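Local coordinates for protein diguanylate cyclase (Marinobacter aquaeolei VT8, PDB 3IGN) that probably makes cyclic di-GMP and diphosphate from two molecules of GTP through its GGDEF domain, the part described here with bound cyclic di-GMP, at residues A[34-48]-A[128-141]. Residues are numbered along the deposited sequence; the frame is centred on the assembly and turned at random.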
loop_
_atom_site.group_PDB
_atom_site.type_symbol
_atom_site.label_atom_id
_atom_site.label_comp_id
_atom_site.label_asym_id
_atom_site.label_seq_id
_atom_site.Cartn_x
_atom_site.Cartn_y
_atom_site.Cartn_z
ATOM N N ARG A 34 9.177 19.259 -3.904
ATOM C CA ARG A 34 8.972 20.581 -4.490
ATOM C C ARG A 34 10.224 21.430 -4.341
ATOM O O ARG A 34 10.506 22.298 -5.161
ATOM C CB ARG A 34 7.790 21.296 -3.825
ATOM C CG ARG A 34 6.431 20.698 -4.145
ATOM C CD ARG A 34 6.158 20.644 -5.650
ATOM N NE ARG A 34 6.048 21.974 -6.259
ATOM C CZ ARG A 34 5.728 22.168 -7.533
ATOM N NH1 ARG A 34 5.490 21.124 -8.317
ATOM N NH2 ARG A 34 5.651 23.399 -8.026
ATOM N N ARG A 35 10.990 21.151 -3.299
ATOM C CA ARG A 35 12.196 21.909 -3.025
ATOM C C ARG A 35 13.448 21.353 -3.716
ATOM O O ARG A 35 14.247 22.106 -4.280
ATOM C CB ARG A 35 12.420 21.924 -1.511
ATOM C CG ARG A 35 13.497 22.862 -1.040
ATOM C CD ARG A 35 12.915 24.231 -0.760
ATOM N NE ARG A 35 13.657 25.239 -1.485
ATOM C CZ ARG A 35 13.592 26.546 -1.261
ATOM N NH1 ARG A 35 12.806 27.045 -0.315
ATOM N NH2 ARG A 35 14.337 27.354 -1.989
ATOM N N TYR A 36 13.600 20.035 -3.696
ATOM C CA TYR A 36 14.789 19.392 -4.234
ATOM C C TYR A 36 14.668 18.527 -5.485
ATOM O O TYR A 36 15.684 18.171 -6.075
ATOM C CB TYR A 36 15.458 18.601 -3.101
ATOM C CG TYR A 36 15.811 19.478 -1.915
ATOM C CD1 TYR A 36 16.820 20.436 -2.010
ATOM C CD2 TYR A 36 15.101 19.388 -0.708
ATOM C CE1 TYR A 36 17.111 21.286 -0.948
ATOM C CE2 TYR A 36 15.389 20.236 0.367
ATOM C CZ TYR A 36 16.394 21.185 0.236
ATOM O OH TYR A 36 16.669 22.046 1.268
ATOM N N GLY A 37 13.448 18.165 -5.874
ATOM C CA GLY A 37 13.252 17.375 -7.089
ATOM C C GLY A 37 13.722 15.934 -7.156
ATOM O O GLY A 37 13.910 15.388 -8.254
ATOM N N GLN A 38 13.912 15.302 -6.002
ATOM C CA GLN A 38 14.372 13.920 -5.953
ATOM C C GLN A 38 13.319 12.953 -6.479
ATOM O O GLN A 38 12.128 13.230 -6.411
ATOM C CB GLN A 38 14.713 13.525 -4.510
ATOM C CG GLN A 38 13.495 13.182 -3.615
ATOM C CD GLN A 38 12.754 14.410 -3.081
ATOM O OE1 GLN A 38 13.215 15.550 -3.231
ATOM N NE2 GLN A 38 11.601 14.177 -2.445
ATOM N N ALA A 39 13.762 11.823 -7.013
ATOM C CA ALA A 39 12.818 10.827 -7.489
ATOM C C ALA A 39 12.123 10.314 -6.232
ATOM O O ALA A 39 12.766 10.043 -5.219
ATOM C CB ALA A 39 13.549 9.690 -8.184
ATOM N N THR A 40 10.805 10.220 -6.278
ATOM C CA THR A 40 10.067 9.726 -5.131
ATOM C C THR A 40 8.745 9.210 -5.669
ATOM O O THR A 40 8.155 9.804 -6.566
ATOM C CB THR A 40 9.850 10.828 -4.062
ATOM O OG1 THR A 40 9.287 10.237 -2.883
ATOM C CG2 THR A 40 8.934 11.912 -4.576
ATOM N N SER A 41 8.300 8.087 -5.133
ATOM C CA SER A 41 7.070 7.472 -5.598
ATOM C C SER A 41 6.162 7.109 -4.440
ATOM O O SER A 41 6.606 6.965 -3.302
ATOM C CB SER A 41 7.397 6.209 -6.395
ATOM O OG SER A 41 8.197 6.506 -7.532
ATOM N N LEU A 42 4.887 6.949 -4.763
ATOM C CA LEU A 42 3.873 6.590 -3.799
ATOM C C LEU A 42 3.158 5.336 -4.287
ATOM O O LEU A 42 2.898 5.185 -5.483
ATOM C CB LEU A 42 2.867 7.726 -3.692
ATOM C CG LEU A 42 1.873 7.684 -2.537
ATOM C CD1 LEU A 42 2.619 7.966 -1.242
ATOM C CD2 LEU A 42 0.783 8.722 -2.765
ATOM N N VAL A 43 2.842 4.443 -3.356
ATOM C CA VAL A 43 2.126 3.219 -3.675
ATOM C C VAL A 43 0.834 3.209 -2.867
ATOM O O VAL A 43 0.803 3.661 -1.728
ATOM C CB VAL A 43 2.938 1.963 -3.294
ATOM C CG1 VAL A 43 2.150 0.696 -3.662
ATOM C CG2 VAL A 43 4.284 1.980 -3.995
HETATM N N MSE A 44 -0.238 2.728 -3.481
HETATM C CA MSE A 44 -1.526 2.617 -2.807
HETATM C C MSE A 44 -1.999 1.243 -3.239
HETATM O O MSE A 44 -2.062 0.965 -4.434
HETATM C CB MSE A 44 -2.523 3.665 -3.315
HETATM C CG MSE A 44 -2.008 5.087 -3.328
HETATM SE SE MSE A 44 -3.094 6.251 -2.237
HETATM C CE MSE A 44 -2.532 5.542 -0.562
ATOM N N PHE A 45 -2.280 0.361 -2.288
ATOM C CA PHE A 45 -2.746 -0.962 -2.666
ATOM C C PHE A 45 -3.857 -1.475 -1.768
ATOM O O PHE A 45 -3.989 -1.055 -0.616
ATOM C CB PHE A 45 -1.571 -1.957 -2.768
ATOM C CG PHE A 45 -0.887 -2.285 -1.461
ATOM C CD1 PHE A 45 -1.214 -3.451 -0.768
ATOM C CD2 PHE A 45 0.143 -1.484 -0.970
ATOM C CE1 PHE A 45 -0.524 -3.821 0.389
ATOM C CE2 PHE A 45 0.840 -1.843 0.185
ATOM C CZ PHE A 45 0.509 -3.015 0.865
ATOM N N ASP A 46 -4.671 -2.356 -2.340
ATOM C CA ASP A 46 -5.823 -2.946 -1.667
ATOM C C ASP A 46 -5.778 -4.460 -1.767
ATOM O O ASP A 46 -5.204 -5.020 -2.700
ATOM C CB ASP A 46 -7.125 -2.498 -2.342
ATOM C CG ASP A 46 -7.485 -1.066 -2.048
ATOM O OD1 ASP A 46 -6.648 -0.341 -1.473
ATOM O OD2 ASP A 46 -8.615 -0.661 -2.404
ATOM N N ILE A 47 -6.412 -5.117 -0.805
ATOM C CA ILE A 47 -6.496 -6.566 -0.808
ATOM C C ILE A 47 -7.643 -6.874 -1.767
ATOM O O ILE A 47 -8.715 -6.293 -1.651
ATOM C CB ILE A 47 -6.844 -7.089 0.590
ATOM C CG1 ILE A 47 -5.659 -6.848 1.534
ATOM C CG2 ILE A 47 -7.216 -8.564 0.520
ATOM C CD1 ILE A 47 -6.063 -6.663 2.985
ATOM N N ASP A 48 -7.416 -7.768 -2.721
ATOM C CA ASP A 48 -8.453 -8.125 -3.687
ATOM C C ASP A 48 -9.589 -8.923 -3.061
ATOM O O ASP A 48 -9.366 -9.721 -2.151
ATOM C CB ASP A 48 -7.860 -8.947 -4.837
ATOM C CG ASP A 48 -6.957 -8.130 -5.735
ATOM O OD1 ASP A 48 -7.321 -6.980 -6.035
ATOM O OD2 ASP A 48 -5.901 -8.644 -6.150
ATOM N N TYR A 128 -5.035 -15.247 -1.276
ATOM C CA TYR A 128 -5.593 -14.007 -1.791
ATOM C C TYR A 128 -4.530 -13.227 -2.548
ATOM O O TYR A 128 -3.381 -13.648 -2.636
ATOM C CB TYR A 128 -6.116 -13.156 -0.628
ATOM C CG TYR A 128 -5.029 -12.637 0.298
ATOM C CD1 TYR A 128 -4.331 -13.495 1.151
ATOM C CD2 TYR A 128 -4.690 -11.284 0.306
ATOM C CE1 TYR A 128 -3.318 -13.010 1.992
ATOM C CE2 TYR A 128 -3.688 -10.794 1.136
ATOM C CZ TYR A 128 -3.005 -11.656 1.975
ATOM O OH TYR A 128 -2.004 -11.160 2.780
ATOM N N THR A 129 -4.921 -12.083 -3.092
ATOM C CA THR A 129 -3.994 -11.244 -3.831
ATOM C C THR A 129 -4.250 -9.776 -3.547
ATOM O O THR A 129 -5.213 -9.419 -2.866
ATOM C CB THR A 129 -4.118 -11.463 -5.351
ATOM O OG1 THR A 129 -5.462 -11.190 -5.769
ATOM C CG2 THR A 129 -3.748 -12.891 -5.720
ATOM N N VAL A 130 -3.373 -8.929 -4.073
ATOM C CA VAL A 130 -3.509 -7.489 -3.903
ATOM C C VAL A 130 -3.371 -6.812 -5.255
ATOM O O VAL A 130 -2.727 -7.333 -6.168
ATOM C CB VAL A 130 -2.413 -6.891 -2.978
ATOM C CG1 VAL A 130 -2.697 -7.231 -1.514
ATOM C CG2 VAL A 130 -1.055 -7.417 -3.395
ATOM N N SER A 131 -3.997 -5.650 -5.373
ATOM C CA SER A 131 -3.913 -4.841 -6.583
ATOM C C SER A 131 -3.089 -3.649 -6.108
ATOM O O SER A 131 -3.295 -3.169 -5.002
ATOM C CB SER A 131 -5.307 -4.387 -7.036
ATOM O OG SER A 131 -6.015 -5.463 -7.643
HETATM N N MSE A 132 -2.162 -3.172 -6.928
HETATM C CA MSE A 132 -1.314 -2.058 -6.510
HETATM C C MSE A 132 -1.167 -0.956 -7.551
HETATM O O MSE A 132 -1.061 -1.225 -8.748
HETATM C CB MSE A 132 0.071 -2.595 -6.143
HETATM C CG MSE A 132 0.018 -3.855 -5.283
HETATM SE SE MSE A 132 1.764 -4.551 -4.839
HETATM C CE MSE A 132 2.095 -5.534 -6.415
ATOM N N GLY A 133 -1.153 0.286 -7.074
ATOM C CA GLY A 133 -0.998 1.433 -7.949
ATOM C C GLY A 133 0.213 2.246 -7.546
ATOM O O GLY A 133 0.412 2.512 -6.364
ATOM N N ILE A 134 1.013 2.643 -8.531
ATOM C CA ILE A 134 2.233 3.416 -8.294
ATOM C C ILE A 134 2.166 4.761 -9.004
ATOM O O ILE A 134 1.716 4.851 -10.140
ATOM C CB ILE A 134 3.480 2.678 -8.851
ATOM C CG1 ILE A 134 3.734 1.382 -8.085
ATOM C CG2 ILE A 134 4.717 3.590 -8.786
ATOM C CD1 ILE A 134 4.723 0.473 -8.804
ATOM N N ALA A 135 2.609 5.813 -8.325
ATOM C CA ALA A 135 2.647 7.124 -8.932
ATOM C C ALA A 135 3.927 7.826 -8.514
ATOM O O ALA A 135 4.113 8.161 -7.338
ATOM C CB ALA A 135 1.430 7.962 -8.521
ATOM N N GLN A 136 4.831 8.017 -9.467
ATOM C CA GLN A 136 6.051 8.747 -9.157
ATOM C C GLN A 136 5.622 10.207 -9.182
ATOM O O GLN A 136 4.811 10.613 -10.014
ATOM C CB GLN A 136 7.147 8.499 -10.201
ATOM C CG GLN A 136 8.346 9.450 -10.019
ATOM C CD GLN A 136 9.557 9.054 -10.846
ATOM O OE1 GLN A 136 9.520 8.074 -11.583
ATOM N NE2 GLN A 136 10.645 9.825 -10.722
ATOM N N LEU A 137 6.149 10.999 -8.260
ATOM C CA LEU A 137 5.802 12.403 -8.195
ATOM C C LEU A 137 6.466 13.232 -9.288
ATOM O O LEU A 137 7.671 13.136 -9.505
ATOM C CB LEU A 137 6.182 12.954 -6.817
ATOM C CG LEU A 137 5.848 14.411 -6.479
ATOM C CD1 LEU A 137 4.367 14.691 -6.674
ATOM C CD2 LEU A 137 6.262 14.687 -5.031
ATOM N N THR A 138 5.659 14.026 -9.984
ATOM C CA THR A 138 6.143 14.916 -11.039
ATOM C C THR A 138 5.830 16.329 -10.554
ATOM O O THR A 138 5.322 16.511 -9.451
ATOM C CB THR A 138 5.397 14.690 -12.368
ATOM O OG1 THR A 138 4.073 15.234 -12.273
ATOM C CG2 THR A 138 5.306 13.212 -12.681
ATOM N N GLU A 139 6.131 17.338 -11.364
ATOM C CA GLU A 139 5.845 18.711 -10.969
ATOM C C GLU A 139 4.363 19.062 -11.101
ATOM O O GLU A 139 3.930 20.107 -10.627
ATOM C CB GLU A 139 6.651 19.696 -11.827
ATOM C CG GLU A 139 8.138 19.747 -11.522
ATOM C CD GLU A 139 8.846 20.831 -12.318
ATOM O OE1 GLU A 139 8.150 21.754 -12.794
ATOM O OE2 GLU A 139 10.088 20.771 -12.454
ATOM N N THR A 140 3.577 18.193 -11.725
ATOM C CA THR A 140 2.168 18.514 -11.925
ATOM C C THR A 140 1.277 18.613 -10.683
ATOM O O THR A 140 0.633 19.638 -10.478
ATOM C CB THR A 140 1.540 17.559 -12.949
ATOM O OG1 THR A 140 2.348 17.561 -14.134
ATOM C CG2 THR A 140 0.133 18.018 -13.323
ATOM N N PRO A 141 1.232 17.569 -9.831
ATOM C CA PRO A 141 0.377 17.652 -8.634
ATOM C C PRO A 141 0.639 18.936 -7.850
ATOM O O PRO A 141 1.787 19.237 -7.540
ATOM C CB PRO A 141 0.775 16.408 -7.841
ATOM C CG PRO A 141 1.148 15.434 -8.914
ATOM C CD PRO A 141 1.954 16.287 -9.875
HETATM O O HOH W 1 4.480 18.509 -7.666
HETATM O O HOH W 2 5.461 23.065 -11.054
HETATM O O HOH W 3 10.049 12.002 -8.567
HETATM O O HOH W 4 -8.118 -12.251 -3.101
#
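D48 reaches across to T129 and S131, and its carboxylate takes one hydroxyl on each oxygen. S131 OG donates to D48 OD1 at 2.6 Å on the syn lone pair; T129 OG1 donates to D48 OD2, also at 2.6 Å, on the anti one. CG of D48 stands beside its own backbone N (chi1 -70°), which carries the carboxylate over the neighbouring strand, while that N binds T129 O. OD2 also accepts from N164 N, so the carboxylate is fixed in rotation. With an alanine here, both hydroxyls would probably lose their acceptor and the N164 amide its mate. From this end strands 40-47 and 130-136 run antiparallel (159° between axes) as neighbours in the GGDEF-domain sheet, with 90-96 on the other side of 40-47 and 166-168 beyond 130-136, joined by paired backbone hydrogen bonds such as L42 N to A135 O and A135 N to L42 O, each 2.9 Å. V43, F45, M132 and I134 face helices 59-74 and 100-115; L42, M44 and D46 face helix 144-160. F45 CB packs on M132 CG at 3.5 Å, and the selenium of selenomethionine M132 makes an oblique Met-aromatic contact 5.3 Å from the F45 ring centroid. At the far end the R34 chain, bent at chi2 and chi3, brings NH1 to E139 O at 3.0 Å, a bent bond (131° at the hydrogen). Water 1 extends this grip, accepting from the same NH1 and donating to T138 O and P141 O.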